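Long-range contact in purine-binding protein BAB2_0673 (Brucella melitensis biovar Abortus, PDB 3S99), which binds adenine and probably other purines such as guanine, and may serve an ABC-type system for their uptake: residues 88-99 / 110-120. Numbering follows the deposited sequence.
With ADE (adenine), chain T.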
ATOM      1  N   LYS A  88      21.845  13.497   3.462  1.00 19.41           N
ATOM      2  CA  LYS A  88      22.184  13.513   2.039  1.00 19.23           C
ATOM      3  C   LYS A  88      21.314  12.555   1.194  1.00 17.79           C
ATOM      4  O   LYS A  88      21.389  12.578  -0.027  1.00 16.58           O
ATOM      5  CB  LYS A  88      23.678  13.180   1.838  1.00 20.17           C
ATOM      6  CG  LYS A  88      24.687  14.259   2.248  1.00 25.93           C
ATOM      7  CD  LYS A  88      24.359  15.644   1.678  1.00 31.10           C
ATOM      8  CE  LYS A  88      25.596  16.419   1.187  1.00 35.06           C
ATOM      9  NZ  LYS A  88      26.489  16.897   2.305  1.00 40.10           N
ATOM     10  N   LEU A  89      20.532  11.703   1.858  1.00 16.64           N
ATOM     11  CA  LEU A  89      19.515  10.876   1.229  1.00 15.59           C
ATOM     12  C   LEU A  89      18.282  10.950   2.117  1.00 14.45           C
ATOM     13  O   LEU A  89      18.361  10.688   3.320  1.00 14.10           O
ATOM     14  CB  LEU A  89      19.995   9.451   1.130  1.00 16.21           C
ATOM     15  CG  LEU A  89      19.037   8.402   0.569  1.00 15.81           C
ATOM     16  CD1 LEU A  89      18.649   8.687  -0.907  1.00 12.38           C
ATOM     17  CD2 LEU A  89      19.680   7.029   0.709  1.00 14.14           C
ATOM     18  N   ILE A  90      17.159  11.360   1.544  1.00 14.42           N
ATOM     19  CA  ILE A  90      15.926  11.566   2.316  1.00 14.25           C
ATOM     20  C   ILE A  90      14.756  10.830   1.660  1.00 14.44           C
ATOM     21  O   ILE A  90      14.455  11.076   0.469  1.00 14.76           O
ATOM     22  CB  ILE A  90      15.577  13.044   2.386  1.00 14.37           C
ATOM     23  CG1 ILE A  90      16.687  13.836   3.088  1.00 14.14           C
ATOM     24  CG2 ILE A  90      14.179  13.274   3.109  1.00 10.86           C
ATOM     25  CD1 ILE A  90      16.359  15.332   3.192  1.00 14.78           C
ATOM     26  N   PHE A  91      14.110   9.945   2.425  1.00 14.11           N
ATOM     27  CA  PHE A  91      12.950   9.179   1.967  1.00 12.92           C
ATOM     28  C   PHE A  91      11.686   9.836   2.506  1.00 13.56           C
ATOM     29  O   PHE A  91      11.539  10.017   3.726  1.00 14.10           O
ATOM     30  CB  PHE A  91      13.019   7.738   2.465  1.00 13.79           C
ATOM     31  CG  PHE A  91      14.135   6.930   1.862  1.00 12.61           C
ATOM     32  CD1 PHE A  91      13.916   6.183   0.695  1.00 14.98           C
ATOM     33  CD2 PHE A  91      15.375   6.887   2.444  1.00 15.06           C
ATOM     34  CE1 PHE A  91      14.933   5.455   0.124  1.00 15.64           C
ATOM     35  CE2 PHE A  91      16.395   6.122   1.885  1.00 15.67           C
ATOM     36  CZ  PHE A  91      16.163   5.407   0.721  1.00 15.37           C
ATOM     37  N   THR A  92      10.790  10.216   1.602  1.00 13.77           N
ATOM     38  CA  THR A  92       9.506  10.825   1.943  1.00 12.99           C
ATOM     39  C   THR A  92       8.433   9.773   1.699  1.00 12.29           C
ATOM     40  O   THR A  92       8.227   9.335   0.574  1.00 12.20           O
ATOM     41  CB  THR A  92       9.294  12.174   1.232  1.00 13.11           C
ATOM     42  OG1 THR A  92       9.405  12.027  -0.179  1.00 13.24           O
ATOM     43  CG2 THR A  92      10.346  13.200   1.736  1.00 11.47           C
ATOM     44  N   THR A  93       7.849   9.265   2.789  1.00 12.52           N
ATOM     45  CA  THR A  93       7.185   7.941   2.737  1.00 12.51           C
ATOM     46  C   THR A  93       5.666   7.944   2.606  1.00 13.45           C
ATOM     47  O   THR A  93       4.988   6.987   2.988  1.00 15.44           O
ATOM     48  CB  THR A  93       7.621   7.042   3.923  1.00 12.83           C
ATOM     49  OG1 THR A  93       7.156   7.606   5.158  1.00 14.29           O
ATOM     50  CG2 THR A  93       9.169   6.887   3.984  1.00 11.49           C
ATOM     51  N   SER A  94       5.121   8.963   1.979  1.00 14.41           N
ATOM     52  CA  SER A  94       3.690   9.048   1.752  1.00 15.23           C
ATOM     53  C   SER A  94       3.401   9.830   0.487  1.00 15.47           C
ATOM     54  O   SER A  94       4.109  10.763   0.161  1.00 16.13           O
ATOM     55  CB  SER A  94       3.001   9.720   2.945  1.00 16.38           C
ATOM     56  OG  SER A  94       1.592   9.744   2.780  1.00 17.03           O
ATOM     57  N   PHE A  95       2.325   9.461  -0.191  1.00 15.58           N
ATOM     58  CA  PHE A  95       1.923  10.057  -1.451  1.00 15.75           C
ATOM     59  C   PHE A  95       1.816  11.576  -1.422  1.00 16.18           C
ATOM     60  O   PHE A  95       2.270  12.239  -2.339  1.00 15.29           O
ATOM     61  CB  PHE A  95       0.577   9.477  -1.907  1.00 15.64           C
ATOM     62  CG  PHE A  95       0.120  10.004  -3.236  1.00 16.72           C
ATOM     63  CD1 PHE A  95       0.877   9.783  -4.383  1.00 17.76           C
ATOM     64  CD2 PHE A  95      -1.073  10.698  -3.352  1.00 19.28           C
ATOM     65  CE1 PHE A  95       0.469  10.271  -5.625  1.00 17.33           C
ATOM     66  CE2 PHE A  95      -1.504  11.190  -4.600  1.00 21.08           C
ATOM     67  CZ  PHE A  95      -0.726  10.948  -5.743  1.00 20.24           C
ATOM     68  N   GLY A  96       1.230  12.124  -0.370  1.00 16.34           N
ATOM     69  CA  GLY A  96       1.018  13.577  -0.271  1.00 17.72           C
ATOM     70  C   GLY A  96       2.288  14.400  -0.118  1.00 17.52           C
ATOM     71  O   GLY A  96       2.267  15.629  -0.194  1.00 19.24           O
ATOM     72  N   TYR A  97       3.404  13.729   0.107  1.00 16.44           N
ATOM     73  CA  TYR A  97       4.690  14.411   0.111  1.00 16.71           C
ATOM     74  C   TYR A  97       5.246  14.627  -1.295  1.00 16.96           C
ATOM     75  O   TYR A  97       6.343  15.165  -1.429  1.00 16.91           O
ATOM     76  CB  TYR A  97       5.735  13.611   0.891  1.00 16.02           C
ATOM     77  CG  TYR A  97       5.384  13.344   2.352  1.00 17.00           C
ATOM     78  CD1 TYR A  97       4.589  14.227   3.083  1.00 17.33           C
ATOM     79  CD2 TYR A  97       5.853  12.200   2.994  1.00 17.20           C
ATOM     80  CE1 TYR A  97       4.278  13.977   4.396  1.00 18.45           C
ATOM     81  CE2 TYR A  97       5.564  11.966   4.327  1.00 18.27           C
ATOM     82  CZ  TYR A  97       4.772  12.854   5.009  1.00 18.01           C
ATOM     83  OH  TYR A  97       4.466  12.631   6.324  1.00 22.03           O
ATOM     84  N   MET A  98       4.501  14.243  -2.333  1.00 17.31           N
ATOM     85  CA  MET A  98       5.031  14.362  -3.702  1.00 18.55           C
ATOM     86  C   MET A  98       5.500  15.792  -4.027  1.00 18.70           C
ATOM     87  O   MET A  98       6.667  16.035  -4.283  1.00 18.57           O
ATOM     88  CB  MET A  98       3.999  13.910  -4.737  1.00 18.28           C
ATOM     89  CG  MET A  98       4.492  14.016  -6.154  1.00 19.26           C
ATOM     90  SD  MET A  98       3.493  13.039  -7.314  1.00 22.11           S
ATOM     91  CE  MET A  98       1.984  14.021  -7.347  1.00 20.30           C
ATOM     92  N   ASP A  99       4.568  16.719  -4.038  1.00 18.87           N
ATOM     93  CA  ASP A  99       4.865  18.103  -4.395  1.00 20.01           C
ATOM     94  C   ASP A  99       5.824  18.793  -3.424  1.00 19.11           C
ATOM     95  O   ASP A  99       6.731  19.499  -3.855  1.00 20.30           O
ATOM     96  CB  ASP A  99       3.544  18.894  -4.569  1.00 21.23           C
ATOM     97  CG  ASP A  99       2.751  18.424  -5.769  1.00 23.10           C
ATOM     98  OD1 ASP A  99       3.285  17.601  -6.549  1.00 24.63           O
ATOM     99  OD2 ASP A  99       1.601  18.883  -5.945  1.00 27.73           O
ATOM    100  N   ASP A 110      22.690  18.986  -3.556  1.00 20.23           N
ATOM    101  CA  ASP A 110      23.619  17.922  -3.135  1.00 21.37           C
ATOM    102  C   ASP A 110      22.884  16.819  -2.346  1.00 20.39           C
ATOM    103  O   ASP A 110      23.526  15.859  -1.875  1.00 20.32           O
ATOM    104  CB  ASP A 110      24.781  18.442  -2.296  1.00 22.27           C
ATOM    105  CG  ASP A 110      25.570  19.581  -2.968  1.00 27.72           C
ATOM    106  OD1 ASP A 110      25.660  19.679  -4.225  1.00 33.39           O
ATOM    107  OD2 ASP A 110      26.130  20.377  -2.178  1.00 36.40           O
ATOM    108  N   VAL A 111      21.566  16.965  -2.156  1.00 18.97           N
ATOM    109  CA  VAL A 111      20.798  15.933  -1.429  1.00 18.34           C
ATOM    110  C   VAL A 111      20.037  15.082  -2.444  1.00 17.17           C
ATOM    111  O   VAL A 111      19.613  15.572  -3.473  1.00 17.37           O
ATOM    112  CB  VAL A 111      19.830  16.554  -0.393  1.00 18.57           C
ATOM    113  CG1 VAL A 111      18.961  15.446   0.321  1.00 14.75           C
ATOM    114  CG2 VAL A 111      20.614  17.421   0.617  1.00 18.05           C
ATOM    115  N   LYS A 112      19.877  13.798  -2.156  1.00 17.42           N
ATOM    116  CA  LYS A 112      19.091  12.915  -3.018  1.00 16.72           C
ATOM    117  C   LYS A 112      17.802  12.607  -2.280  1.00 15.74           C
ATOM    118  O   LYS A 112      17.848  12.288  -1.089  1.00 16.23           O
ATOM    119  CB  LYS A 112      19.827  11.602  -3.283  1.00 17.04           C
ATOM    120  CG  LYS A 112      21.235  11.659  -3.864  1.00 20.26           C
ATOM    121  CD  LYS A 112      21.400  12.634  -4.940  1.00 21.82           C
ATOM    122  CE  LYS A 112      22.705  12.339  -5.728  1.00 26.40           C
ATOM    123  NZ  LYS A 112      23.896  12.874  -5.061  1.00 23.98           N
ATOM    124  N   PHE A 113      16.678  12.654  -3.002  1.00 14.72           N
ATOM    125  CA  PHE A 113      15.338  12.507  -2.446  1.00 13.45           C
ATOM    126  C   PHE A 113      14.679  11.271  -3.050  1.00 12.94           C
ATOM    127  O   PHE A 113      14.862  11.008  -4.208  1.00 12.73           O
ATOM    128  CB  PHE A 113      14.510  13.739  -2.757  1.00 13.48           C
ATOM    129  CG  PHE A 113      14.986  14.967  -2.038  1.00 14.96           C
ATOM    130  CD1 PHE A 113      14.493  15.297  -0.767  1.00 13.19           C
ATOM    131  CD2 PHE A 113      15.962  15.763  -2.594  1.00 13.61           C
ATOM    132  CE1 PHE A 113      14.941  16.437  -0.112  1.00 12.41           C
ATOM    133  CE2 PHE A 113      16.400  16.895  -1.938  1.00 11.75           C
ATOM    134  CZ  PHE A 113      15.901  17.215  -0.685  1.00 13.06           C
ATOM    135  N   GLU A 114      13.939  10.519  -2.251  1.00 13.09           N
ATOM    136  CA  GLU A 114      13.266   9.279  -2.704  1.00 12.79           C
ATOM    137  C   GLU A 114      11.835   9.398  -2.199  1.00 13.21           C
ATOM    138  O   GLU A 114      11.611   9.434  -0.978  1.00 14.20           O
ATOM    139  CB  GLU A 114      13.913   8.063  -2.080  1.00 12.60           C
ATOM    140  CG  GLU A 114      15.310   7.709  -2.569  1.00 13.89           C
ATOM    141  CD  GLU A 114      15.299   6.880  -3.854  1.00 14.71           C
ATOM    142  OE1 GLU A 114      14.252   6.281  -4.189  1.00 15.88           O
ATOM    143  OE2 GLU A 114      16.354   6.823  -4.520  1.00 15.89           O
ATOM    144  N   HIS A 115      10.881   9.565  -3.109  1.00 14.01           N
ATOM    145  CA  HIS A 115       9.505   9.744  -2.741  1.00 13.97           C
ATOM    146  C   HIS A 115       8.687   8.445  -2.984  1.00 15.01           C
ATOM    147  O   HIS A 115       8.707   7.859  -4.080  1.00 15.97           O
ATOM    148  CB  HIS A 115       8.852  10.876  -3.524  1.00 14.68           C
ATOM    149  CG  HIS A 115       7.395  10.987  -3.225  1.00 14.43           C
ATOM    150  ND1 HIS A 115       6.411  10.778  -4.176  1.00 15.41           N
ATOM    151  CD2 HIS A 115       6.755  11.160  -2.043  1.00 12.36           C
ATOM    152  CE1 HIS A 115       5.224  10.884  -3.594  1.00 13.92           C
ATOM    153  NE2 HIS A 115       5.404  11.110  -2.302  1.00 14.42           N
ATOM    154  N   ALA A 116       7.942   8.045  -1.971  1.00 14.67           N
ATOM    155  CA  ALA A 116       7.157   6.813  -2.002  1.00 15.62           C
ATOM    156  C   ALA A 116       5.826   6.995  -2.719  1.00 15.66           C
ATOM    157  O   ALA A 116       5.020   7.819  -2.334  1.00 16.69           O
ATOM    158  CB  ALA A 116       6.918   6.329  -0.552  1.00 15.35           C
ATOM    159  N   THR A 117       5.625   6.219  -3.782  1.00 16.79           N
ATOM    160  CA  THR A 117       4.346   6.063  -4.492  1.00 16.90           C
ATOM    161  C   THR A 117       3.986   7.206  -5.417  1.00 16.76           C
ATOM    162  O   THR A 117       2.944   7.153  -6.047  1.00 16.23           O
ATOM    163  CB  THR A 117       3.116   5.749  -3.571  1.00 16.35           C
ATOM    164  OG1 THR A 117       2.624   6.948  -2.954  1.00 19.59           O
ATOM    165  CG2 THR A 117       3.483   4.745  -2.483  1.00 18.18           C
ATOM    166  N   GLY A 118       4.806   8.254  -5.501  1.00 16.51           N
ATOM    167  CA  GLY A 118       4.511   9.320  -6.429  1.00 17.13           C
ATOM    168  C   GLY A 118       4.967   8.956  -7.852  1.00 17.49           C
ATOM    169  O   GLY A 118       5.606   7.941  -8.035  1.00 18.89           O
ATOM    170  N   TYR A 119       4.629   9.789  -8.822  1.00 17.82           N
ATOM    171  CA  TYR A 119       5.058   9.624 -10.243  1.00 19.17           C
ATOM    172  C   TYR A 119       5.955  10.768 -10.717  1.00 19.28           C
ATOM    173  O   TYR A 119       6.241  10.885 -11.915  1.00 20.18           O
ATOM    174  CB  TYR A 119       3.836   9.571 -11.166  1.00 19.97           C
ATOM    175  CG  TYR A 119       2.864  10.702 -10.960  1.00 21.31           C
ATOM    176  CD1 TYR A 119       3.081  11.938 -11.543  1.00 23.84           C
ATOM    177  CD2 TYR A 119       1.736  10.547 -10.161  1.00 23.83           C
ATOM    178  CE1 TYR A 119       2.206  12.983 -11.356  1.00 25.81           C
ATOM    179  CE2 TYR A 119       0.849  11.604  -9.963  1.00 23.39           C
ATOM    180  CZ  TYR A 119       1.092  12.812 -10.582  1.00 27.03           C
ATOM    181  OH  TYR A 119       0.255  13.889 -10.416  1.00 29.52           O
ATOM    182  N   LYS A 120       6.379  11.638  -9.797  1.00 18.43           N
ATOM    183  CA  LYS A 120       7.194  12.785 -10.172  1.00 17.47           C
ATOM    184  C   LYS A 120       8.652  12.540  -9.779  1.00 16.57           C
ATOM    185  O   LYS A 120       8.938  12.008  -8.710  1.00 15.87           O
ATOM    186  CB  LYS A 120       6.667  14.048  -9.494  1.00 18.58           C
ATOM    187  CG  LYS A 120       5.341  14.594 -10.092  1.00 18.09           C
ATOM    188  CD  LYS A 120       4.959  15.902  -9.443  1.00 17.70           C
ATOM    189  CE  LYS A 120       3.626  16.419 -10.007  1.00 20.05           C
ATOM    190  NZ  LYS A 120       3.286  17.782  -9.474  1.00 19.72           N
TER
HETATM  191  N9  ADE T 400       1.023   7.030   0.487  1.00 15.21           N
HETATM  192  C8  ADE T 400       0.717   6.096  -0.478  1.00 17.36           C
HETATM  193  N7  ADE T 400       0.110   5.022  -0.034  1.00 17.16           N
HETATM  194  C5  ADE T 400       0.033   5.330   1.329  1.00 17.93           C
HETATM  195  C6  ADE T 400      -0.509   4.593   2.346  1.00 19.18           C
HETATM  196  N6  ADE T 400      -1.018   3.395   2.023  1.00 15.52           N
HETATM  197  N1  ADE T 400      -0.461   5.113   3.616  1.00 18.08           N
HETATM  198  C2  ADE T 400       0.094   6.324   3.802  1.00 19.72           C
HETATM  199  N3  ADE T 400       0.646   7.129   2.895  1.00 18.95           N
HETATM  200  C4  ADE T 400       0.570   6.544   1.677  1.00 16.70           C
HETATM  201  O   HOH W   1      23.660  13.144  -1.743  1.00 21.67           O
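From Leu89 to Thr92 and from Lys112 to Ala116 the backbones run as parallel strands, axes 4.7 Å apart at 15°, laced by five hydrogen bonds from Lys112 N to Lys88 O up to Ala116 N to Thr92 O. On one face of this ladder the Phe91 ring lies alongside Glu114, its CD1 3.4 Å from Glu114 CB, while Leu89 CD1 touches Glu114 CG. The buried Glu114 carboxylate is satisfied beyond the pair, by a salt bridge to Arg262 and hydrogen bonds to Tyr258 and Trp271. On the other face Ile90 CD1 meets Phe113 CE1.

From within its strand, His115 reaches the turn that follows Thr92 and leads into helix 98-105. Its CG stands anti to the backbone N (chi1 175°), which carries the ring to the turn, where NE2 donates to Ser94 O at 2.8 Å. Tyr97 N reaches the same oxygen from the opposite face of the carbonyl plane. Met98 CA rests over the imidazole, 3.6 Å from the ring centroid, as a CH-pi contact. Met98 SD sits above the centre of the Tyr119 ring, and the extended Lys120 chain passes that thioether to bridge Asp99, NZ to OD1 2.9 Å.

At the carboxyl ends of the strands lies the adenine site: Ser94 OG lies 2.8 Å from adenine N3, and Thr117 OG1, hydrogen-bonded to Ala116 O at 2.6 Å, touches both Phe95 CB and adenine C8. The two strands belong to a beta-alpha-beta unit whose helix is 98-105, set between strands 27-32 and 125-130, with helix 73-84 covering the Ile90 and Phe113 face.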